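Local coordinates for extracellular solute-binding protein, family 1 (Trichodesmium erythraeum IMS101, PDB 6G7N) that binds ferric iron in a tyrosine-lined cleft and probably delivers it to an ABC transporter as a solute-binding protein, at residues 100-105 with 194-199; 58-63 with 230-235; 51-56 with 240-245. All coordinates share one frame; numbering follows the deposited sequence.

Contact 1: residues 100-105 with 194-199. With FE (Fe (III) ion), chain E; DAL (D-alanine), chain C.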
loop_
_atom_site.group_PDB
_atom_site.type_symbol
_atom_site.label_atom_id
_atom_site.label_comp_id
_atom_site.label_asym_id
_atom_site.label_seq_id
_atom_site.Cartn_x
_atom_site.Cartn_y
_atom_site.Cartn_z
ATOM N N LYS A 100 -0.091 6.094 -3.710
ATOM C CA LYS A 100 -0.270 4.777 -4.281
ATOM C C LYS A 100 1.045 4.015 -4.298
ATOM O O LYS A 100 2.104 4.562 -4.605
ATOM C CB LYS A 100 -0.788 4.957 -5.760
ATOM C CG LYS A 100 -0.918 3.781 -6.660
ATOM C CD LYS A 100 -1.518 4.304 -7.957
ATOM C CE LYS A 100 -0.664 5.175 -8.876
ATOM N NZ LYS A 100 -1.325 5.332 -10.196
ATOM N N ARG A 101 0.943 2.717 -4.008
ATOM C CA ARG A 101 2.060 1.771 -4.083
ATOM C C ARG A 101 1.645 0.619 -4.985
ATOM O O ARG A 101 0.483 0.346 -5.175
ATOM C CB ARG A 101 2.496 1.293 -2.692
ATOM C CG ARG A 101 1.405 0.601 -1.848
ATOM C CD ARG A 101 0.611 1.522 -0.928
ATOM N NE ARG A 101 1.408 2.255 0.037
ATOM C CZ ARG A 101 2.018 1.714 1.104
ATOM N NH1 ARG A 101 2.793 2.467 1.852
ATOM N NH2 ARG A 101 1.883 0.427 1.406
ATOM N N ALA A 102 2.624 -0.089 -5.527
ATOM C CA ALA A 102 2.368 -1.294 -6.347
ATOM C C ALA A 102 3.074 -2.479 -5.725
ATOM O O ALA A 102 4.203 -2.358 -5.257
ATOM C CB ALA A 102 2.873 -1.095 -7.773
ATOM N N ARG A 103 2.404 -3.641 -5.708
ATOM C CA ARG A 103 3.045 -4.858 -5.223
ATOM C C ARG A 103 3.559 -5.601 -6.453
ATOM O O ARG A 103 2.783 -6.069 -7.284
ATOM C CB ARG A 103 2.120 -5.690 -4.326
ATOM C CG ARG A 103 2.872 -6.743 -3.503
ATOM C CD ARG A 103 2.188 -7.038 -2.175
ATOM N NE ARG A 103 2.989 -7.847 -1.262
ATOM C CZ ARG A 103 4.023 -7.370 -0.556
ATOM N NH1 ARG A 103 4.406 -6.107 -0.646
ATOM N NH2 ARG A 103 4.690 -8.182 0.267
ATOM N N VAL A 104 4.887 -5.627 -6.576
ATOM C CA VAL A 104 5.572 -5.959 -7.812
ATOM C C VAL A 104 6.467 -7.164 -7.642
ATOM O O VAL A 104 6.759 -7.595 -6.526
ATOM C CB VAL A 104 6.371 -4.751 -8.328
ATOM C CG1 VAL A 104 5.420 -3.584 -8.584
ATOM C CG2 VAL A 104 7.487 -4.376 -7.351
ATOM N N ILE A 105 6.944 -7.668 -8.799
ATOM C CA ILE A 105 7.954 -8.733 -8.795
ATOM C C ILE A 105 9.326 -8.070 -8.798
ATOM O O ILE A 105 9.686 -7.318 -9.722
ATOM C CB ILE A 105 7.807 -9.675 -9.987
ATOM C CG1 ILE A 105 6.468 -10.420 -9.938
ATOM C CG2 ILE A 105 8.948 -10.698 -9.995
ATOM C CD1 ILE A 105 6.093 -11.121 -11.228
ATOM N N ALA A 194 7.342 -7.557 -3.367
ATOM C CA ALA A 194 7.522 -6.449 -2.417
ATOM C C ALA A 194 6.840 -5.222 -2.988
ATOM O O ALA A 194 6.562 -5.158 -4.181
ATOM C CB ALA A 194 8.991 -6.181 -2.138
ATOM N N ASN A 195 6.634 -4.222 -2.132
ATOM C CA ASN A 195 6.083 -2.961 -2.618
ATOM C C ASN A 195 7.177 -2.138 -3.311
ATOM O O ASN A 195 8.328 -2.107 -2.869
ATOM C CB ASN A 195 5.440 -2.158 -1.482
ATOM C CG ASN A 195 4.134 -2.739 -0.969
ATOM O OD1 ASN A 195 3.499 -3.569 -1.639
ATOM N ND2 ASN A 195 3.720 -2.292 0.213
ATOM N N SER A 196 6.747 -1.431 -4.350
ATOM C CA SER A 196 7.602 -0.625 -5.205
ATOM C C SER A 196 8.507 0.340 -4.432
ATOM O O SER A 196 9.699 0.492 -4.761
ATOM C CB SER A 196 6.678 0.156 -6.174
ATOM O OG SER A 196 5.636 0.866 -5.489
ATOM N N TYR A 197 7.940 1.014 -3.431
ATOM C CA TYR A 197 8.665 2.047 -2.724
ATOM C C TYR A 197 9.846 1.517 -1.929
ATOM O O TYR A 197 10.736 2.300 -1.585
ATOM C CB TYR A 197 7.712 2.893 -1.847
ATOM C CG TYR A 197 6.966 2.116 -0.810
ATOM C CD1 TYR A 197 7.501 1.840 0.433
ATOM C CD2 TYR A 197 5.686 1.637 -1.066
ATOM C CE1 TYR A 197 6.783 1.116 1.382
ATOM C CE2 TYR A 197 4.968 0.903 -0.129
ATOM C CZ TYR A 197 5.522 0.594 1.091
ATOM O OH TYR A 197 4.845 -0.188 1.985
ATOM N N TYR A 198 9.887 0.221 -1.616
ATOM C CA TYR A 198 11.030 -0.315 -0.874
ATOM C C TYR A 198 12.279 -0.388 -1.755
ATOM O O TYR A 198 13.398 -0.228 -1.252
ATOM C CB TYR A 198 10.723 -1.680 -0.237
ATOM C CG TYR A 198 9.725 -1.613 0.885
ATOM C CD1 TYR A 198 10.005 -0.940 2.066
ATOM C CD2 TYR A 198 8.471 -2.196 0.757
ATOM C CE1 TYR A 198 9.082 -0.879 3.081
ATOM C CE2 TYR A 198 7.539 -2.122 1.774
ATOM C CZ TYR A 198 7.838 -1.451 2.931
ATOM O OH TYR A 198 6.903 -1.353 3.935
ATOM N N LEU A 199 12.119 -0.655 -3.050
ATOM C CA LEU A 199 13.275 -0.620 -3.930
ATOM C C LEU A 199 13.742 0.822 -4.132
ATOM O O LEU A 199 14.951 1.106 -4.085
ATOM C CB LEU A 199 12.986 -1.303 -5.262
ATOM C CG LEU A 199 14.164 -1.392 -6.211
ATOM C CD1 LEU A 199 15.350 -2.178 -5.634
ATOM C CD2 LEU A 199 13.733 -2.015 -7.530
HETATM FE FE FE E . 5.223 -0.285 3.942
HETATM N N DAL C . 5.432 0.255 6.089
HETATM C CA DAL C . 5.460 1.753 6.182
HETATM C CB DAL C . 4.825 2.218 7.484
HETATM C C DAL C . 4.844 2.428 5.000
HETATM O O DAL C . 4.529 1.688 4.046
HETATM O OXT DAL C . 4.690 3.679 5.044
#

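Contact 2: residues 58-63 with 230-235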
loop_
_atom_site.group_PDB
_atom_site.type_symbol
_atom_site.label_atom_id
_atom_site.label_comp_id
_atom_site.label_asym_id
_atom_site.label_seq_id
_atom_site.Cartn_x
_atom_site.Cartn_y
_atom_site.Cartn_z
ATOM N N VAL A 58 -1.836 2.977 6.168
ATOM C CA VAL A 58 -1.557 2.326 4.884
ATOM C C VAL A 58 -2.348 1.042 4.735
ATOM O O VAL A 58 -2.624 0.333 5.721
ATOM C CB VAL A 58 -0.059 2.073 4.562
ATOM C CG1 VAL A 58 0.757 3.313 4.873
ATOM C CG2 VAL A 58 0.500 0.890 5.318
ATOM N N ASP A 59 -2.687 0.798 3.471
ATOM C CA ASP A 59 -3.350 -0.396 2.945
ATOM C C ASP A 59 -4.861 -0.288 3.022
ATOM O O ASP A 59 -5.412 -0.084 4.107
ATOM C CB ASP A 59 -2.801 -1.726 3.527
ATOM C CG ASP A 59 -2.948 -2.859 2.554
ATOM O OD1 ASP A 59 -4.102 -3.238 2.273
ATOM O OD2 ASP A 59 -1.911 -3.312 2.032
ATOM N N ALA A 60 -5.524 -0.477 1.888
ATOM C CA ALA A 60 -6.974 -0.469 1.892
ATOM C C ALA A 60 -7.526 -1.552 2.834
ATOM O O ALA A 60 -8.634 -1.404 3.328
ATOM C CB ALA A 60 -7.491 -0.673 0.479
ATOM N N GLY A 61 -6.798 -2.649 3.055
ATOM C CA GLY A 61 -7.275 -3.624 4.035
ATOM C C GLY A 61 -7.424 -3.051 5.434
ATOM O O GLY A 61 -8.378 -3.418 6.165
ATOM N N ARG A 62 -6.485 -2.192 5.852
ATOM C CA ARG A 62 -6.579 -1.545 7.183
ATOM C C ARG A 62 -7.672 -0.479 7.190
ATOM O O ARG A 62 -8.372 -0.324 8.190
ATOM C CB ARG A 62 -5.264 -0.891 7.650
ATOM C CG ARG A 62 -4.061 -1.796 7.908
ATOM C CD ARG A 62 -3.000 -1.129 8.793
ATOM N NE ARG A 62 -1.804 -1.946 9.063
ATOM C CZ ARG A 62 -0.679 -1.925 8.350
ATOM N NH1 ARG A 62 0.351 -2.698 8.698
ATOM N NH2 ARG A 62 -0.567 -1.136 7.290
ATOM N N LEU A 63 -7.820 0.277 6.103
ATOM C CA LEU A 63 -8.886 1.272 6.024
ATOM C C LEU A 63 -10.256 0.596 6.096
ATOM O O LEU A 63 -11.166 1.100 6.753
ATOM C CB LEU A 63 -8.714 2.124 4.769
ATOM C CG LEU A 63 -7.503 3.056 4.858
ATOM C CD1 LEU A 63 -7.102 3.558 3.477
ATOM C CD2 LEU A 63 -7.756 4.231 5.781
ATOM N N HIS A 230 -1.397 -4.844 -9.506
ATOM C CA HIS A 230 -2.055 -4.629 -8.202
ATOM C C HIS A 230 -1.466 -3.385 -7.536
ATOM O O HIS A 230 -0.255 -3.352 -7.223
ATOM C CB HIS A 230 -1.832 -5.858 -7.344
ATOM C CG HIS A 230 -2.340 -5.740 -5.946
ATOM N ND1 HIS A 230 -3.613 -6.084 -5.572
ATOM C CD2 HIS A 230 -1.716 -5.346 -4.803
ATOM C CE1 HIS A 230 -3.727 -5.918 -4.259
ATOM N NE2 HIS A 230 -2.593 -5.479 -3.758
ATOM N N VAL A 231 -2.324 -2.386 -7.346
ATOM C CA VAL A 231 -1.975 -1.174 -6.644
ATOM C C VAL A 231 -2.751 -1.081 -5.352
ATOM O O VAL A 231 -3.865 -1.593 -5.201
ATOM C CB VAL A 231 -2.125 0.085 -7.528
ATOM C CG1 VAL A 231 -1.144 0.008 -8.695
ATOM C CG2 VAL A 231 -3.538 0.311 -8.016
ATOM N N ASN A 232 -2.167 -0.364 -4.413
ATOM C CA ASN A 232 -2.799 -0.168 -3.100
ATOM C C ASN A 232 -2.455 1.238 -2.637
ATOM O O ASN A 232 -1.761 1.972 -3.361
ATOM C CB ASN A 232 -2.352 -1.304 -2.159
ATOM C CG ASN A 232 -3.324 -1.629 -1.029
ATOM O OD1 ASN A 232 -4.107 -0.773 -0.578
ATOM N ND2 ASN A 232 -3.262 -2.874 -0.528
ATOM N N ILE A 233 -2.966 1.637 -1.462
ATOM C CA ILE A 233 -2.945 3.049 -1.085
ATOM C C ILE A 233 -2.417 3.281 0.317
ATOM O O ILE A 233 -2.544 2.443 1.220
ATOM C CB ILE A 233 -4.363 3.667 -1.194
ATOM C CG1 ILE A 233 -5.411 2.878 -0.398
ATOM C CG2 ILE A 233 -4.760 3.794 -2.649
ATOM C CD1 ILE A 233 -6.712 3.632 -0.182
ATOM N N SER A 234 -1.871 4.497 0.487
ATOM C CA SER A 234 -1.820 5.199 1.760
ATOM C C SER A 234 -3.038 6.112 1.780
ATOM O O SER A 234 -3.284 6.799 0.794
ATOM C CB SER A 234 -0.557 6.077 1.861
ATOM O OG SER A 234 0.637 5.337 1.839
ATOM N N GLY A 235 -3.815 6.117 2.851
ATOM C CA GLY A 235 -5.052 6.882 2.796
ATOM C C GLY A 235 -5.633 7.196 4.137
ATOM O O GLY A 235 -5.028 6.988 5.172
#

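Contact 3: residues 51-56 with 240-245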
loop_
_atom_site.group_PDB
_atom_site.type_symbol
_atom_site.label_atom_id
_atom_site.label_comp_id
_atom_site.label_asym_id
_atom_site.label_seq_id
_atom_site.Cartn_x
_atom_site.Cartn_y
_atom_site.Cartn_z
ATOM N N PRO A 51 -11.024 12.671 20.548
ATOM C CA PRO A 51 -10.734 13.940 19.866
ATOM C C PRO A 51 -10.324 13.770 18.398
ATOM O O PRO A 51 -10.151 14.768 17.718
ATOM C CB PRO A 51 -9.558 14.527 20.658
ATOM C CG PRO A 51 -8.938 13.359 21.346
ATOM C CD PRO A 51 -9.961 12.277 21.495
ATOM N N ALA A 52 -10.165 12.543 17.915
ATOM C CA ALA A 52 -9.645 12.348 16.565
ATOM C C ALA A 52 -10.552 12.983 15.511
ATOM O O ALA A 52 -11.772 12.808 15.512
ATOM C CB ALA A 52 -9.452 10.864 16.276
ATOM N N ASP A 53 -9.925 13.700 14.577
ATOM C CA ASP A 53 -10.620 14.304 13.430
ATOM C C ASP A 53 -10.374 13.546 12.131
ATOM O O ASP A 53 -11.287 13.350 11.329
ATOM C CB ASP A 53 -10.166 15.750 13.220
ATOM C CG ASP A 53 -10.707 16.695 14.272
ATOM O OD1 ASP A 53 -11.960 16.782 14.386
ATOM O OD2 ASP A 53 -9.893 17.381 14.942
ATOM N N VAL A 54 -9.112 13.202 11.888
ATOM C CA VAL A 54 -8.688 12.482 10.668
ATOM C C VAL A 54 -7.899 11.262 11.099
ATOM O O VAL A 54 -7.061 11.348 12.011
ATOM C CB VAL A 54 -7.813 13.381 9.774
ATOM C CG1 VAL A 54 -7.282 12.614 8.571
ATOM C CG2 VAL A 54 -8.584 14.604 9.328
ATOM N N PHE A 55 -8.157 10.136 10.442
ATOM C CA PHE A 55 -7.393 8.883 10.638
ATOM C C PHE A 55 -6.690 8.597 9.306
ATOM O O PHE A 55 -7.332 8.574 8.262
ATOM C CB PHE A 55 -8.331 7.726 11.023
ATOM C CG PHE A 55 -7.665 6.380 10.984
ATOM C CD1 PHE A 55 -6.637 6.072 11.865
ATOM C CD2 PHE A 55 -8.008 5.429 10.017
ATOM C CE1 PHE A 55 -5.991 4.864 11.811
ATOM C CE2 PHE A 55 -7.378 4.198 9.999
ATOM C CZ PHE A 55 -6.373 3.920 10.894
ATOM N N MET A 56 -5.379 8.352 9.379
ATOM C CA MET A 56 -4.598 7.949 8.208
ATOM C C MET A 56 -3.763 6.718 8.494
ATOM O O MET A 56 -3.196 6.560 9.590
ATOM C CB MET A 56 -3.675 9.062 7.723
ATOM C CG MET A 56 -4.420 10.256 7.198
ATOM S SD MET A 56 -3.429 11.527 6.432
ATOM C CE MET A 56 -3.145 10.775 4.848
ATOM N N LYS A 240 -15.619 9.432 12.856
ATOM C CA LYS A 240 -17.047 9.491 13.149
ATOM C C LYS A 240 -17.412 10.638 14.058
ATOM O O LYS A 240 -18.368 11.375 13.766
ATOM C CB LYS A 240 -17.507 8.171 13.742
ATOM C CG LYS A 240 -18.990 8.156 14.101
ATOM C CD LYS A 240 -19.515 6.773 14.391
ATOM C CE LYS A 240 -19.967 6.065 13.132
ATOM N NZ LYS A 240 -20.276 4.629 13.397
ATOM N N ASN A 241 -16.669 10.832 15.132
ATOM C CA ASN A 241 -17.127 11.914 16.030
ATOM C C ASN A 241 -16.257 13.144 15.970
ATOM O O ASN A 241 -16.213 13.900 16.916
ATOM C CB ASN A 241 -17.347 11.417 17.462
ATOM C CG ASN A 241 -18.317 10.251 17.528
ATOM O OD1 ASN A 241 -17.905 9.090 17.747
ATOM N ND2 ASN A 241 -19.600 10.530 17.307
ATOM N N ALA A 242 -15.639 13.392 14.817
ATOM C CA ALA A 242 -14.690 14.466 14.672
ATOM C C ALA A 242 -15.182 15.758 15.319
ATOM O O ALA A 242 -16.252 16.258 14.961
ATOM C CB ALA A 242 -14.437 14.726 13.210
ATOM N N PRO A 243 -14.394 16.321 16.245
ATOM C CA PRO A 243 -14.803 17.610 16.814
ATOM C C PRO A 243 -14.748 18.784 15.842
ATOM O O PRO A 243 -15.440 19.782 16.038
ATOM C CB PRO A 243 -13.852 17.817 17.989
ATOM C CG PRO A 243 -12.766 16.845 17.844
ATOM C CD PRO A 243 -13.225 15.745 16.934
ATOM N N ASN A 244 -13.921 18.673 14.805
ATOM C CA ASN A 244 -13.802 19.713 13.768
ATOM C C ASN A 244 -13.951 19.067 12.397
ATOM O O ASN A 244 -12.996 18.936 11.617
ATOM C CB ASN A 244 -12.463 20.422 13.874
ATOM C CG ASN A 244 -12.394 21.666 13.017
ATOM O OD1 ASN A 244 -13.330 21.981 12.263
ATOM N ND2 ASN A 244 -11.286 22.401 13.139
ATOM N N LYS A 245 -15.177 18.687 12.076
ATOM C CA LYS A 245 -15.475 18.039 10.804
ATOM C C LYS A 245 -15.107 18.923 9.608
ATOM O O LYS A 245 -14.513 18.447 8.640
ATOM C CB LYS A 245 -16.956 17.634 10.745
ATOM C CG LYS A 245 -17.365 16.939 9.466
ATOM C CD LYS A 245 -18.867 16.691 9.417
ATOM C CE LYS A 245 -19.259 16.039 8.108
ATOM N NZ LYS A 245 -20.685 15.621 8.094
#

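Contact 1: residues 100-105 with 194-199
A buried antiparallel strand pairing, V104 with A194 and R103 with N195, runs straight into the iron site of this two-lobed solute-binding fold. At V104 and A194 the backbones exchange two hydrogen bonds, V104 N reaching A194 O at 3.0 Å. The chain then turns into helix 196-204, and S196 extends the pairing: its N donates to A102 O, while its OG accepts from A102 N at 3.2 Å. A small hydroxyl residue suits this turn, since it stands in for a backbone acceptor.

R103 and N195 meet on the same sheet face, with the guanidinium nearly perpendicular to the amide. The bond from R103 NH1 to N195 OD1 is weak (2.9 Å); the firmer partner of R103 is D177, in a salt bridge.

R101 has its CG between backbone N and carbonyl carbon (chi1 58°), and two further bends bring one face of the guanidinium over the CE2 corner of the Y197 ring, CE2 lying 3.2 Å above the guanidinium plane, the planes 45° apart. At its edge, R101 NH1 donates to D-alanine O at 2.9 Å and also forms a salt bridge with E270. Replacing R101 by an alanine would probably leave the ligand carboxylate without this charged donor and E270 without this salt-bridge partner.

Tyrosines suit iron(III) because phenolate oxygen is a hard ligand: Y197 OH and Y198 OH each bind the ion at 2.0 Å, joined by Y141 and by the N and O of the bound D-alanine. N195 probably helps to orient Y197, its ND2 donating in the amide plane to Y197 OH at 3.0 Å.

Contact 2: residues 58-63 with 230-235
V58 and S234 form an antiparallel non-hydrogen-bonded pair where strand 54-58 ends and helix 60-68 begins, deep in the sheet that joins the lobes of the binding protein. Among backbone bonds, D59 N donates to I233 O at 2.8 Å and keeps the end of the strand on its neighbour.

The polar side-chain bonds centre on N232 and D59. N232 has its CG anti to the backbone N (chi1 -154°), which swings the amide toward the start of the helix. Its OD1 accepts an almost straight bond from A60 N at 2.9 Å and a second from I233 N at 2.8 Å. N232 ND2 points at the D59 carboxylate, whose plane is turned 70° from the amide, and gives D59 OD1 a weak bond of 2.9 Å. D59 is the N-cap: the anti lone pair of its OD1 takes G61 N at 2.9 Å, and S144 OG also bonds this oxygen. Asparagine suits its place by offering acceptor and donor at once.

Apolar packing fills in beside these bonds. The CD1 methyl of L63 comes down on the flank of the I233 CD1 methyl, 3.7 Å away, and I233 CG1 lies near A60 CB. At G235 a side chain would press on L63 CD1, so the bare backbone fits.

V58, in the conformer modelled here, sets CG1 beside S234 OG; that hydroxyl bonds E270 and R9, and V58 touches the D-alanine.

N232 OD1 is gripped by two backbone N-H groups and D59 OD1 by G61 N and S144 OG, with a weak bond from N232 ND2, and the helix dipole would probably help keep D59 ionised.

Contact 3: residues 51-56 with 240-245
D53 reaches across to the turn A242-P243-N244, joining the entry to strand 54-58 with the loop that leads from strand 231-239 into helix 245-255, at the far end of one lobe. Its CG stands anti to the carbonyl carbon and beside the backbone N (chi1 -73°), which carries the carboxylate over the turn. OD1 accepts from N244 N at 2.8 Å, met on the syn side and 23° out of the carboxylate plane. The other oxygen, OD2, takes N4 N of strand 2-7, so the two arms fix the rotation of the group. An aspartate suits the site because its short chain presents two acceptors to two separate backbones.

P243 lies against the same carboxylate. Its ring sets CD 3.0 Å from D53 OD1 and 3.3 Å from P51 O. P243 N, having no hydrogen, cannot donate; N244 N, next in the chain, does. A242 fits as a small residue, its CB 3.4 Å from D53 OD1 and its CA making a CA-H...O contact of 3.5 Å with A52 O.

N244 puts its CG anti to the backbone N (chi1 -169°), and this leads the amide away from D53 toward the helix. As N-cap residue it accepts from G247 N through OD1, while ND2 donates to A2 O. Its CB remains 3.7 Å from D53 OD1.

N244 thus answers D53 with its backbone and the helix with its side chain, so one carboxylate ties the capping residue, and with it the start of helix 245-255, to strands 2-7 and 54-58.

How the contacts relate
All three contacts reach one mixed sheet, and strand 231-239 lies between strands 96-108 and 54-58 in it. Along the chain contact 3 encloses contact 2, which encloses contact 1. The centres of contacts 1 and 2 are about 12 Å apart, and strand pairing joins them directly, R101 O lying 2.8 Å from N232 N. Contact 3 is about 20 Å from contact 2, which it touches through M56 and F55, and about 30 Å from contact 1, which it does not touch. Strands 54-58 and 231-239 pair from near contact 3 to contact 2, and 231-239 goes on to pair with 96-108 by the iron site, consistent with the interlobe sheet of two-lobed solute-binding proteins.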